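Local coordinates for acetoin utilization protein (Exiguobacterium sibiricum, PDB 2Q04), which is probably an acetyltransferase of the GNAT family associated with acetoin utilization, its substrate not being established, at residues P18-G23 with I65-N70. Residues are numbered along the deposited sequence; the frame is centred on the assembly and turned at random.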
loop_
_atom_site.group_PDB
_atom_site.type_symbol
_atom_site.label_atom_id
_atom_site.label_comp_id
_atom_site.label_asym_id
_atom_site.label_seq_id
_atom_site.Cartn_x
_atom_site.Cartn_y
_atom_site.Cartn_z
ATOM N N PRO A 18 -5.656 20.740 -9.637
ATOM C CA PRO A 18 -5.923 19.295 -9.708
ATOM C C PRO A 18 -4.679 18.423 -9.555
ATOM O O PRO A 18 -3.569 18.862 -9.835
ATOM C CB PRO A 18 -6.527 19.117 -11.117
ATOM C CG PRO A 18 -6.405 20.499 -11.804
ATOM C CD PRO A 18 -5.527 21.335 -10.970
ATOM N N VAL A 19 -4.895 17.171 -9.188
ATOM C CA VAL A 19 -3.803 16.222 -8.964
ATOM C C VAL A 19 -3.979 15.023 -9.881
ATOM O O VAL A 19 -5.063 14.455 -9.964
ATOM C CB VAL A 19 -3.776 15.720 -7.461
ATOM C CG1 VAL A 19 -2.620 14.766 -7.238
ATOM C CG2 VAL A 19 -3.690 16.903 -6.497
ATOM N N GLU A 20 -2.915 14.647 -10.577
ATOM C CA GLU A 20 -2.973 13.517 -11.484
ATOM C C GLU A 20 -2.657 12.240 -10.740
ATOM O O GLU A 20 -1.577 12.096 -10.126
ATOM C CB GLU A 20 -2.012 13.707 -12.657
ATOM C CG GLU A 20 -2.124 15.069 -13.335
ATOM C CD GLU A 20 -3.568 15.477 -13.617
ATOM O OE1 GLU A 20 -4.354 14.624 -14.083
ATOM O OE2 GLU A 20 -3.912 16.654 -13.373
ATOM N N ILE A 21 -3.615 11.325 -10.753
ATOM C CA ILE A 21 -3.479 10.055 -10.077
ATOM C C ILE A 21 -3.373 8.964 -11.113
ATOM O O ILE A 21 -4.327 8.683 -11.828
ATOM C CB ILE A 21 -4.658 9.809 -9.151
ATOM C CG1 ILE A 21 -4.679 10.903 -8.074
ATOM C CG2 ILE A 21 -4.556 8.417 -8.504
ATOM C CD1 ILE A 21 -5.796 10.820 -7.169
ATOM N N GLU A 22 -2.193 8.354 -11.204
ATOM C CA GLU A 22 -1.898 7.481 -12.306
ATOM C C GLU A 22 -0.849 6.427 -11.966
ATOM O O GLU A 22 0.019 6.639 -11.118
ATOM C CB GLU A 22 -1.406 8.315 -13.482
ATOM C CG GLU A 22 -0.093 9.068 -13.185
ATOM C CD GLU A 22 0.273 10.060 -14.250
ATOM O OE1 GLU A 22 -0.635 10.712 -14.805
ATOM O OE2 GLU A 22 1.479 10.229 -14.504
ATOM N N GLY A 23 -0.900 5.319 -12.703
ATOM C CA GLY A 23 0.087 4.262 -12.587
ATOM C C GLY A 23 -0.491 2.939 -13.053
ATOM O O GLY A 23 -1.675 2.872 -13.411
ATOM N N ILE A 65 1.063 6.978 -8.412
ATOM C CA ILE A 65 1.453 8.270 -7.826
ATOM C C ILE A 65 0.349 9.309 -7.899
ATOM O O ILE A 65 -0.496 9.261 -8.778
ATOM C CB ILE A 65 2.687 8.845 -8.535
ATOM C CG1 ILE A 65 2.377 9.118 -10.029
ATOM C CG2 ILE A 65 3.868 7.892 -8.391
ATOM C CD1 ILE A 65 3.479 9.823 -10.755
ATOM N N ALA A 66 0.337 10.207 -6.914
ATOM C CA ALA A 66 -0.471 11.419 -6.965
ATOM C C ALA A 66 0.494 12.538 -7.280
ATOM O O ALA A 66 1.446 12.771 -6.535
ATOM C CB ALA A 66 -1.156 11.662 -5.656
ATOM N N ARG A 67 0.246 13.235 -8.388
ATOM C CA ARG A 67 1.255 14.073 -8.993
ATOM C C ARG A 67 0.721 15.452 -9.412
ATOM O O ARG A 67 -0.421 15.586 -9.841
ATOM C CB ARG A 67 1.827 13.341 -10.219
ATOM C CG ARG A 67 2.868 14.095 -10.973
ATOM C CD ARG A 67 3.349 13.307 -12.202
ATOM N NE ARG A 67 2.259 12.979 -13.140
ATOM C CZ ARG A 67 1.666 13.865 -13.962
ATOM N NH1 ARG A 67 1.965 15.149 -13.896
ATOM N NH2 ARG A 67 0.721 13.465 -14.799
ATOM N N GLN A 68 1.561 16.473 -9.229
ATOM C CA GLN A 68 1.320 17.803 -9.768
ATOM C C GLN A 68 2.572 18.227 -10.499
ATOM O O GLN A 68 3.588 18.459 -9.884
ATOM C CB GLN A 68 1.018 18.799 -8.650
ATOM C CG GLN A 68 -0.447 18.868 -8.243
ATOM C CD GLN A 68 -0.754 20.080 -7.355
ATOM O OE1 GLN A 68 0.118 20.573 -6.626
ATOM N NE2 GLN A 68 -1.995 20.563 -7.418
ATOM N N GLY A 69 2.497 18.309 -11.825
ATOM C CA GLY A 69 3.678 18.593 -12.638
ATOM C C GLY A 69 4.703 17.480 -12.474
ATOM O O GLY A 69 4.366 16.318 -12.558
ATOM N N ASN A 70 5.949 17.851 -12.190
ATOM C CA ASN A 70 7.010 16.864 -11.932
ATOM C C ASN A 70 7.064 16.427 -10.459
ATOM O O ASN A 70 7.894 15.602 -10.087
ATOM C CB ASN A 70 8.375 17.437 -12.333
ATOM C CG ASN A 70 8.644 17.314 -13.797
ATOM O OD1 ASN A 70 8.598 16.220 -14.360
ATOM N ND2 ASN A 70 8.984 18.424 -14.425
#
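R67 reaches from its own strand across E20 to the carboxylate of E22, and its course illustrates how a long cationic side chain can tie two antiparallel strands together over one face of a sheet. Its CB lies 3.6 Å from E20 O, the carbonyl that also accepts the R67 backbone N. The chain then runs straight, CG anti to the backbone N (chi1 179°), until a bend at chi3 (58°) brings the guanidinium alongside strand 19-23. There NE donates to E22 OE2 at 3.2 Å and NH2 to E22 OE1 at 3.1 Å, a side-on, two-nitrogen salt bridge. The acid is met from above its carboxylate plane, the two flat groups being 57° apart, while its oxygens stay close to the guanidinium plane. E20 CB lies over one face of the guanidinium, offset toward the rim and closest to NH2 (3.5 Å), and NH1 turns back to G69 O at 3.0 Å. With all three nitrogens engaged, rotation of the group should be restricted. E20 itself bends away, its OE1 hydrogen-bonded to T11 OG1 and H9 NE2 of strand 8-12.

On the opposite face, V19 CG1 packs on A66 CB at 3.8 Å, and I21 and A66 touch helix 112-121. At the end of strand 62-68, Q68 NE2 hydrogen-bonds chiefly to L16 O in the loop joining strands 8-12 and 19-23, with a weak second bond to P18 O (3.3 Å).

Four backbone bonds complete the pairing: E20 and R67 are joined in both directions, as are E22 and I65, with I21 and A66 forming the non-hydrogen-bonded pair between them. With strand 8-12 paired antiparallel on its other edge, strand 19-23 sits between 8-12 and 62-68, an arrangement consistent with the antiparallel N-terminal part of the central mixed sheet of a GNAT acetyltransferase fold.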